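Local coordinates for protein nonribosomal peptide synthase (Streptomyces sp. MJ635-86F5, PDB 5JJP) that adenylates aliphatic beta-amino acids with ATP, probably to activate them as building blocks for a nonribosomal assembly pathway, at residues 205-208 with 209-213; 400-403 with 404-408; 357-360 with 361-364. One frame throughout, in Å; residues are numbered along the deposited sequence.

Interaction 1: residues 205-208 with 209-213; sequences IAFH and RGIRA
One face of the Phe207 ring is met by Ile211, whose CG1 lies 3.9 Å from the ring centroid and 24° off its normal, a CH-pi contact displaced toward the CE1-CZ rim. At the edge of the same ring, in its plane, sits His208 CE1, while Phe207 CD2 in turn lies over a face of the His208 imidazole. The two aromatic groups are therefore turned steeply against each other. With CG of Phe207 opposite its backbone N (chi1 178°), the ring swings round to meet the residue one turn later, and CZ comes within 3.6 Å of Ile211 CG1.

Arg209 doubles back the other way. A bend at chi3 (-76°) folds the guanidinium back over the preceding turn, where it stands oblique to Ala206, NH2 3.5 Å from Ala206 CB. The aliphatic part of the arginine follows the backbone, and CG packs 3.4 Å from Ile205 O. That oxygen also accepts the amide of Arg209 (N to O 2.9 Å), one of four consecutive i to i+4 bonds that hold these turns.

Residues 205-212 make up most of helix 201-212. Ile205, His208 and Arg209 touch helix 31-37, where Tyr34 OH is hydrogen-bonded to Arg212 NH1. Helix 232-243 packs on His208 and Ile211 through Leu240, and Phe207 meets Met335 and Ala336 in the loop before strand 338-341.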
ATOM      1  N   ILE A 205      -7.297   7.466   0.081  1.00 13.39           N
ATOM      2  CA  ILE A 205      -7.471   8.324   1.255  1.00 13.65           C
ATOM      3  C   ILE A 205      -8.528   7.726   2.184  1.00 13.34           C
ATOM      4  O   ILE A 205      -8.362   7.709   3.418  1.00 12.66           O
ATOM      5  CB  ILE A 205      -7.795   9.755   0.842  1.00 13.29           C
ATOM      6  CG1 ILE A 205      -6.540  10.437   0.291  1.00 12.71           C
ATOM      7  CG2 ILE A 205      -8.273  10.569   2.038  1.00 14.28           C
ATOM      8  CD1 ILE A 205      -6.831  11.688  -0.471  1.00 12.53           C
ATOM      9  N   ALA A 206      -9.560   7.138   1.604  1.00 12.83           N
ATOM     10  CA  ALA A 206     -10.658   6.589   2.446  1.00 12.67           C
ATOM     11  C   ALA A 206     -10.151   5.381   3.221  1.00 12.56           C
ATOM     12  O   ALA A 206     -10.521   5.162   4.340  1.00 14.12           O
ATOM     13  CB  ALA A 206     -11.858   6.220   1.583  1.00 12.61           C
ATOM     14  N   PHE A 207      -9.282   4.610   2.587  1.00 12.87           N
ATOM     15  CA  PHE A 207      -8.636   3.535   3.225  1.00 13.15           C
ATOM     16  C   PHE A 207      -7.833   3.999   4.483  1.00 13.95           C
ATOM     17  O   PHE A 207      -8.010   3.471   5.548  1.00 12.64           O
ATOM     18  CB  PHE A 207      -7.724   2.838   2.262  1.00 13.58           C
ATOM     19  CG  PHE A 207      -6.976   1.713   2.885  1.00 16.31           C
ATOM     20  CD1 PHE A 207      -7.624   0.557   3.245  1.00 18.08           C
ATOM     21  CD2 PHE A 207      -5.607   1.837   3.192  1.00 17.25           C
ATOM     22  CE1 PHE A 207      -6.945  -0.478   3.892  1.00 19.64           C
ATOM     23  CE2 PHE A 207      -4.931   0.816   3.812  1.00 17.41           C
ATOM     24  CZ  PHE A 207      -5.595  -0.347   4.153  1.00 18.30           C
ATOM     25  N   HIS A 208      -6.918   4.946   4.315  1.00 14.24           N
ATOM     26  CA  HIS A 208      -6.099   5.403   5.421  1.00 14.79           C
ATOM     27  C   HIS A 208      -6.975   6.023   6.516  1.00 16.31           C
ATOM     28  O   HIS A 208      -6.766   5.771   7.682  1.00 15.86           O
ATOM     29  CB  HIS A 208      -5.036   6.355   4.913  1.00 14.85           C
ATOM     30  CG  HIS A 208      -4.072   5.674   4.024  1.00 15.78           C
ATOM     31  ND1 HIS A 208      -3.276   4.643   4.475  1.00 15.44           N
ATOM     32  CD2 HIS A 208      -3.870   5.758   2.692  1.00 16.85           C
ATOM     33  CE1 HIS A 208      -2.574   4.166   3.468  1.00 16.41           C
ATOM     34  NE2 HIS A 208      -2.935   4.810   2.368  1.00 18.25           N
ATOM     35  N   ARG A 209      -7.994   6.776   6.119  1.00 16.33           N
ATOM     36  CA  ARG A 209      -8.894   7.343   7.092  1.00 17.46           C
ATOM     37  C   ARG A 209      -9.541   6.271   7.969  1.00 18.38           C
ATOM     38  O   ARG A 209      -9.632   6.415   9.198  1.00 17.04           O
ATOM     39  CB  ARG A 209     -10.005   8.137   6.406  1.00 17.88           C
ATOM     40  CG  ARG A 209      -9.629   9.524   5.955  1.00 17.62           C
ATOM     41  CD  ARG A 209     -10.941  10.300   5.784  1.00 20.11           C
ATOM     42  NE  ARG A 209     -11.588   9.900   4.589  1.00 19.41           N
ATOM     43  CZ  ARG A 209     -12.815   9.405   4.416  1.00 21.12           C
ATOM     44  NH1 ARG A 209     -13.731   9.305   5.375  1.00 20.87           N
ATOM     45  NH2 ARG A 209     -13.128   9.050   3.158  1.00 20.47           N
ATOM     46  N   GLY A 210     -10.085   5.247   7.323  1.00 18.16           N
ATOM     47  CA  GLY A 210     -10.699   4.152   8.045  1.00 18.06           C
ATOM     48  C   GLY A 210      -9.681   3.454   8.947  1.00 19.83           C
ATOM     49  O   GLY A 210      -9.966   3.232  10.126  1.00 21.87           O
ATOM     50  N   ILE A 211      -8.515   3.085   8.408  1.00 17.33           N
ATOM     51  CA  ILE A 211      -7.572   2.287   9.167  1.00 18.45           C
ATOM     52  C   ILE A 211      -7.017   3.037  10.417  1.00 16.94           C
ATOM     53  O   ILE A 211      -6.903   2.455  11.456  1.00 15.42           O
ATOM     54  CB  ILE A 211      -6.451   1.767   8.252  1.00 21.03           C
ATOM     55  CG1 ILE A 211      -6.994   0.648   7.328  1.00 22.69           C
ATOM     56  CG2 ILE A 211      -5.297   1.192   9.044  1.00 22.05           C
ATOM     57  CD1 ILE A 211      -7.325  -0.663   8.028  1.00 20.98           C
ATOM     58  N   ARG A 212      -6.792   4.338  10.311  1.00 15.73           N
ATOM     59  CA  ARG A 212      -6.367   5.108  11.436  1.00 15.88           C
ATOM     60  C   ARG A 212      -7.361   5.144  12.550  1.00 16.58           C
ATOM     61  O   ARG A 212      -6.995   5.442  13.673  1.00 19.14           O
ATOM     62  CB  ARG A 212      -6.046   6.543  11.002  1.00 15.70           C
ATOM     63  CG  ARG A 212      -4.752   6.648  10.218  1.00 15.27           C
ATOM     64  CD  ARG A 212      -4.556   8.050   9.716  1.00 15.48           C
ATOM     65  NE  ARG A 212      -4.139   8.959  10.778  1.00 16.73           N
ATOM     66  CZ  ARG A 212      -4.207  10.290  10.709  1.00 18.14           C
ATOM     67  NH1 ARG A 212      -4.766  10.898   9.666  1.00 16.05           N
ATOM     68  NH2 ARG A 212      -3.736  11.019  11.727  1.00 19.48           N
ATOM     69  N   ALA A 213      -8.628   4.891  12.267  1.00 16.36           N
ATOM     70  CA  ALA A 213      -9.618   4.808  13.325  1.00 17.62           C
ATOM     71  C   ALA A 213      -9.392   3.618  14.229  1.00 19.06           C
ATOM     72  O   ALA A 213      -9.973   3.557  15.288  1.00 17.77           O
ATOM     73  CB  ALA A 213     -11.049   4.747  12.769  1.00 17.38           C
TER

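Interaction 2: residues 400-403 with 404-408; sequences ATRA and ALVPD
A helix-to-strand junction joins the short helix 398-404 directly to strand 405-407, which enters an antiparallel sheet beside strand 417-427 in this adenylation enzyme of the ANL clan. The helix ends on two carbonyls. Ala404 N bonds to Ala400 O at 3.2 Å with a bent N-H...O angle of 143°, and it also makes a weak bond to Thr401 O. The stronger claim on Thr401 O comes from Leu405 N, at 2.7 Å and 168°, so one oxygen serves two successive amides as the chain leaves helical geometry.

The backbone is already paired with strand 417-427 at the last helical residue, Ala404 with Arg420, and the pairing continues in the strand with Val406 and Val418. On the helix side, Thr401 OG1 is held by Tyr394 N and Asp397 O, leaving its methyl CG2 to face Leu405 CD1 at a loose 4.2 Å. Ala404 packs inward against Phe391, Tyr394 and Phe419.

Arg402 bridges helix and strand along the outer surface. CG lies trans to the backbone N (chi1 179°), and a bend at chi2 sends the long chain forward beside the strand, crossing Val406 and Pro407 at about a right angle. The contact there is van der Waals: Val406 CG1 reaches Arg402 NH1 at 3.4 Å, and Pro407 CD sits over one face of the guanidinium, 3.3 Å from Arg402 NH2.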
ATOM      1  N   ALA A 400     -14.277  -6.297 -17.692  1.00 29.37           N
ATOM      2  CA  ALA A 400     -13.783  -6.835 -16.422  1.00 26.91           C
ATOM      3  C   ALA A 400     -14.154  -5.899 -15.258  1.00 25.05           C
ATOM      4  O   ALA A 400     -14.442  -6.345 -14.149  1.00 28.51           O
ATOM      5  CB  ALA A 400     -12.297  -7.065 -16.481  1.00 27.94           C
ATOM      6  N   THR A 401     -14.220  -4.602 -15.508  1.00 23.97           N
ATOM      7  CA  THR A 401     -14.614  -3.638 -14.471  1.00 20.97           C
ATOM      8  C   THR A 401     -16.032  -3.875 -14.017  1.00 22.89           C
ATOM      9  O   THR A 401     -16.309  -3.959 -12.809  1.00 23.72           O
ATOM     10  CB  THR A 401     -14.442  -2.227 -14.987  1.00 19.92           C
ATOM     11  OG1 THR A 401     -13.051  -2.022 -15.211  1.00 21.27           O
ATOM     12  CG2 THR A 401     -14.944  -1.180 -13.995  1.00 20.16           C
ATOM     13  N   ARG A 402     -16.918  -4.101 -14.986  1.00 24.30           N
ATOM     14  CA  ARG A 402     -18.336  -4.307 -14.704  1.00 26.98           C
ATOM     15  C   ARG A 402     -18.656  -5.646 -14.059  1.00 24.39           C
ATOM     16  O   ARG A 402     -19.615  -5.760 -13.314  1.00 29.55           O
ATOM     17  CB  ARG A 402     -19.173  -4.082 -15.987  1.00 31.17           C
ATOM     18  CG  ARG A 402     -20.670  -4.301 -15.822  1.00 35.73           C
ATOM     19  CD  ARG A 402     -21.316  -3.520 -14.645  1.00 39.22           C
ATOM     20  NE  ARG A 402     -22.735  -3.890 -14.495  1.00 39.92           N
ATOM     21  CZ  ARG A 402     -23.193  -4.928 -13.780  1.00 41.22           C
ATOM     22  NH1 ARG A 402     -22.370  -5.733 -13.097  1.00 38.39           N
ATOM     23  NH2 ARG A 402     -24.505  -5.147 -13.718  1.00 39.49           N
ATOM     24  N   ALA A 403     -17.859  -6.654 -14.302  1.00 23.48           N
ATOM     25  CA  ALA A 403     -18.049  -7.933 -13.605  1.00 23.86           C
ATOM     26  C   ALA A 403     -17.603  -7.849 -12.143  1.00 22.55           C
ATOM     27  O   ALA A 403     -18.163  -8.496 -11.307  1.00 20.76           O
ATOM     28  CB  ALA A 403     -17.298  -9.062 -14.314  1.00 25.94           C
ATOM     29  N   ALA A 404     -16.620  -7.012 -11.840  1.00 24.11           N
ATOM     30  CA  ALA A 404     -16.089  -6.889 -10.460  1.00 23.16           C
ATOM     31  C   ALA A 404     -16.859  -5.846  -9.679  1.00 22.86           C
ATOM     32  O   ALA A 404     -17.210  -6.091  -8.541  1.00 25.19           O
ATOM     33  CB  ALA A 404     -14.627  -6.554 -10.490  1.00 23.41           C
ATOM     34  N   LEU A 405     -17.143  -4.693 -10.295  1.00 20.83           N
ATOM     35  CA  LEU A 405     -17.899  -3.631  -9.644  1.00 20.29           C
ATOM     36  C   LEU A 405     -19.362  -3.614 -10.075  1.00 21.54           C
ATOM     37  O   LEU A 405     -19.691  -3.085 -11.146  1.00 25.32           O
ATOM     38  CB  LEU A 405     -17.253  -2.281  -9.938  1.00 19.12           C
ATOM     39  CG  LEU A 405     -15.877  -2.077  -9.287  1.00 18.25           C
ATOM     40  CD1 LEU A 405     -15.255  -0.819  -9.831  1.00 18.20           C
ATOM     41  CD2 LEU A 405     -15.983  -1.955  -7.776  1.00 18.96           C
ATOM     42  N   VAL A 406     -20.222  -4.166  -9.226  1.00 20.79           N
ATOM     43  CA  VAL A 406     -21.585  -4.414  -9.571  1.00 21.04           C
ATOM     44  C   VAL A 406     -22.573  -3.590  -8.767  1.00 20.65           C
ATOM     45  O   VAL A 406     -22.288  -3.169  -7.638  1.00 21.66           O
ATOM     46  CB  VAL A 406     -21.924  -5.884  -9.457  1.00 20.67           C
ATOM     47  CG1 VAL A 406     -20.894  -6.715 -10.191  1.00 21.34           C
ATOM     48  CG2 VAL A 406     -21.991  -6.308  -8.011  1.00 21.68           C
ATOM     49  N   PRO A 407     -23.762  -3.366  -9.345  1.00 20.96           N
ATOM     50  CA  PRO A 407     -24.799  -2.657  -8.598  1.00 21.02           C
ATOM     51  C   PRO A 407     -25.072  -3.337  -7.264  1.00 22.74           C
ATOM     52  O   PRO A 407     -25.079  -4.570  -7.188  1.00 22.32           O
ATOM     53  CB  PRO A 407     -26.039  -2.792  -9.503  1.00 19.38           C
ATOM     54  CG  PRO A 407     -25.484  -2.918 -10.875  1.00 19.60           C
ATOM     55  CD  PRO A 407     -24.255  -3.791 -10.680  1.00 20.05           C
ATOM     56  N   ASP A 408     -25.208  -2.537  -6.217  1.00 23.09           N
ATOM     57  CA  ASP A 408     -25.526  -3.046  -4.897  1.00 24.84           C
ATOM     58  C   ASP A 408     -26.672  -4.060  -4.997  1.00 27.26           C
ATOM     59  O   ASP A 408     -27.780  -3.702  -5.359  1.00 27.63           O
ATOM     60  CB  ASP A 408     -25.932  -1.866  -4.033  1.00 23.12           C
ATOM     61  CG  ASP A 408     -26.290  -2.243  -2.627  1.00 22.33           C
ATOM     62  OD1 ASP A 408     -26.192  -3.410  -2.226  1.00 21.38           O
ATOM     63  OD2 ASP A 408     -26.670  -1.319  -1.892  1.00 23.33           O
TER

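Interaction 3: residues 357-360 with 361-364; sequences YAHH and GAEM
Ala358 CB points into the bend and meets Ala362 CB at 3.8 Å and Met364 CG at 3.9 Å, forming a small apolar centre between two nearly antiparallel legs. Beside it, Ala362 CB lies over one face of the His359 imidazole, a CH-pi contact 4.2 Å from the ring centroid.

The reversal is a type II beta turn from His359 to Ala362, closed by Ala362 N bonding to His359 O at 3.0 Å. Gly361 takes the third position at phi 92°, where a CB would be jammed against His360 O. That same oxygen receives His359 ND1 at 2.9 Å: the acceptor lies near the imidazole plane, but the donor stands above the carbonyl plane. With CG between backbone N and carbonyl carbon (chi1 61°), the ring folds over the turn; this bond helps fix its rotation. Farther out, water 1 accepts from Ala358 N and Met364 N, bridging the legs where they spread apart. Tyr357 OH reaches Asp430 O, and Met364 packs on Ile383 and Leu385 of the neighbouring strand.

Because ND1 donates to a backbone carbonyl, the imidazole helps hold the turn it belongs to, while its NE2 is buried with no polar partner in the model.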
ATOM      1  N   TYR A 357     -14.658  -8.295  10.747  1.00 28.03           N
ATOM      2  CA  TYR A 357     -15.542  -7.361  10.047  1.00 30.61           C
ATOM      3  C   TYR A 357     -14.715  -6.427   9.213  1.00 27.57           C
ATOM      4  O   TYR A 357     -13.577  -6.158   9.557  1.00 25.50           O
ATOM      5  CB  TYR A 357     -16.321  -6.483  11.032  1.00 37.15           C
ATOM      6  CG  TYR A 357     -17.124  -7.226  12.096  1.00 40.38           C
ATOM      7  CD1 TYR A 357     -18.326  -7.839  11.773  1.00 43.52           C
ATOM      8  CD2 TYR A 357     -16.695  -7.257  13.420  1.00 43.46           C
ATOM      9  CE1 TYR A 357     -19.067  -8.504  12.718  1.00 47.97           C
ATOM     10  CE2 TYR A 357     -17.439  -7.894  14.396  1.00 46.52           C
ATOM     11  CZ  TYR A 357     -18.620  -8.533  14.036  1.00 51.37           C
ATOM     12  OH  TYR A 357     -19.375  -9.184  14.984  1.00 47.46           O
ATOM     13  N   ALA A 358     -15.268  -5.936   8.109  1.00 25.21           N
ATOM     14  CA  ALA A 358     -14.567  -4.932   7.319  1.00 26.24           C
ATOM     15  C   ALA A 358     -14.064  -3.802   8.208  1.00 25.62           C
ATOM     16  O   ALA A 358     -14.592  -3.588   9.267  1.00 26.72           O
ATOM     17  CB  ALA A 358     -15.470  -4.377   6.252  1.00 25.19           C
ATOM     18  N   HIS A 359     -13.029  -3.089   7.780  1.00 29.64           N
ATOM     19  CA  HIS A 359     -12.443  -1.993   8.597  1.00 28.98           C
ATOM     20  C   HIS A 359     -13.425  -0.864   8.682  1.00 30.40           C
ATOM     21  O   HIS A 359     -14.396  -0.812   7.919  1.00 29.42           O
ATOM     22  CB  HIS A 359     -11.125  -1.453   8.019  1.00 30.43           C
ATOM     23  CG  HIS A 359     -11.259  -0.857   6.648  1.00 31.23           C
ATOM     24  ND1 HIS A 359     -11.786   0.402   6.432  1.00 32.97           N
ATOM     25  CD2 HIS A 359     -10.913  -1.338   5.435  1.00 30.70           C
ATOM     26  CE1 HIS A 359     -11.757   0.669   5.137  1.00 35.65           C
ATOM     27  NE2 HIS A 359     -11.223  -0.367   4.511  1.00 36.73           N
ATOM     28  N   HIS A 360     -13.143   0.057   9.590  1.00 28.83           N
ATOM     29  CA  HIS A 360     -14.073   1.078   9.939  1.00 28.59           C
ATOM     30  C   HIS A 360     -14.430   1.850   8.640  1.00 29.17           C
ATOM     31  O   HIS A 360     -13.536   2.222   7.839  1.00 31.94           O
ATOM     32  CB  HIS A 360     -13.441   1.940  11.002  1.00 27.05           C
ATOM     33  CG  HIS A 360     -14.334   3.002  11.499  1.00 34.08           C
ATOM     34  ND1 HIS A 360     -14.449   4.228  10.866  1.00 38.26           N
ATOM     35  CD2 HIS A 360     -15.193   3.025  12.540  1.00 37.27           C
ATOM     36  CE1 HIS A 360     -15.348   4.958  11.503  1.00 41.84           C
ATOM     37  NE2 HIS A 360     -15.813   4.251  12.521  1.00 39.99           N
ATOM     38  N   GLY A 361     -15.721   2.072   8.410  1.00 26.02           N
ATOM     39  CA  GLY A 361     -16.157   2.752   7.196  1.00 25.26           C
ATOM     40  C   GLY A 361     -16.496   1.858   6.004  1.00 24.19           C
ATOM     41  O   GLY A 361     -16.852   2.365   4.942  1.00 23.12           O
ATOM     42  N   ALA A 362     -16.335   0.553   6.163  1.00 22.01           N
ATOM     43  CA  ALA A 362     -16.618  -0.410   5.106  1.00 22.61           C
ATOM     44  C   ALA A 362     -17.499  -1.498   5.655  1.00 22.98           C
ATOM     45  O   ALA A 362     -17.709  -1.556   6.865  1.00 23.66           O
ATOM     46  CB  ALA A 362     -15.340  -1.019   4.586  1.00 22.75           C
ATOM     47  N   GLU A 363     -17.982  -2.379   4.781  1.00 24.14           N
ATOM     48  CA  GLU A 363     -18.788  -3.527   5.189  1.00 24.83           C
ATOM     49  C   GLU A 363     -18.641  -4.653   4.174  1.00 27.53           C
ATOM     50  O   GLU A 363     -18.652  -4.450   2.942  1.00 22.51           O
ATOM     51  CB  GLU A 363     -20.254  -3.121   5.295  1.00 27.85           C
ATOM     52  CG  GLU A 363     -21.178  -4.082   6.048  1.00 28.18           C
ATOM     53  CD  GLU A 363     -22.638  -3.754   5.742  1.00 30.80           C
ATOM     54  OE1 GLU A 363     -23.107  -4.118   4.631  1.00 33.43           O
ATOM     55  OE2 GLU A 363     -23.318  -3.115   6.590  1.00 31.33           O
ATOM     56  N   MET A 364     -18.525  -5.877   4.682  1.00 28.29           N
ATOM     57  CA  MET A 364     -18.475  -7.018   3.784  1.00 26.64           C
ATOM     58  C   MET A 364     -19.397  -8.086   4.298  1.00 28.20           C
ATOM     59  O   MET A 364     -19.606  -8.209   5.500  1.00 24.81           O
ATOM     60  CB  MET A 364     -17.059  -7.542   3.626  1.00 23.69           C
ATOM     61  CG  MET A 364     -16.380  -7.919   4.912  1.00 21.82           C
ATOM     62  SD  MET A 364     -14.676  -8.485   4.632  1.00 18.40           S
ATOM     63  CE  MET A 364     -14.352  -9.053   6.276  1.00 21.73           C
TER
HETATM   64  O   HOH W   1     -17.808  -6.239   7.582  1.00 22.78           O
HETATM   65  O   HOH W   2     -16.841  -2.238   9.817  1.00 35.68           O

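From the N terminus, interactions 1, 3 and 2 follow in series, all local, none nesting or crossing. Interaction 1 joins successive turns within helix 201-212, interaction 3 closes the bend that leads into strand 363-367, and interaction 2 carries helix 398-404 into strand 405-407. Interactions 1 and 3 touch, His359 packing on Phe207 and Ile211, so the turn rests against the C-terminal half of the helix. Interactions 2 and 3 stay about 8 Å apart at their nearest atoms but reach one antiparallel sheet, where Arg386 makes a salt bridge with Asp408 and a long, weak ion pair with Glu363. Through the turn, helix 201-212 is joined to that sheet.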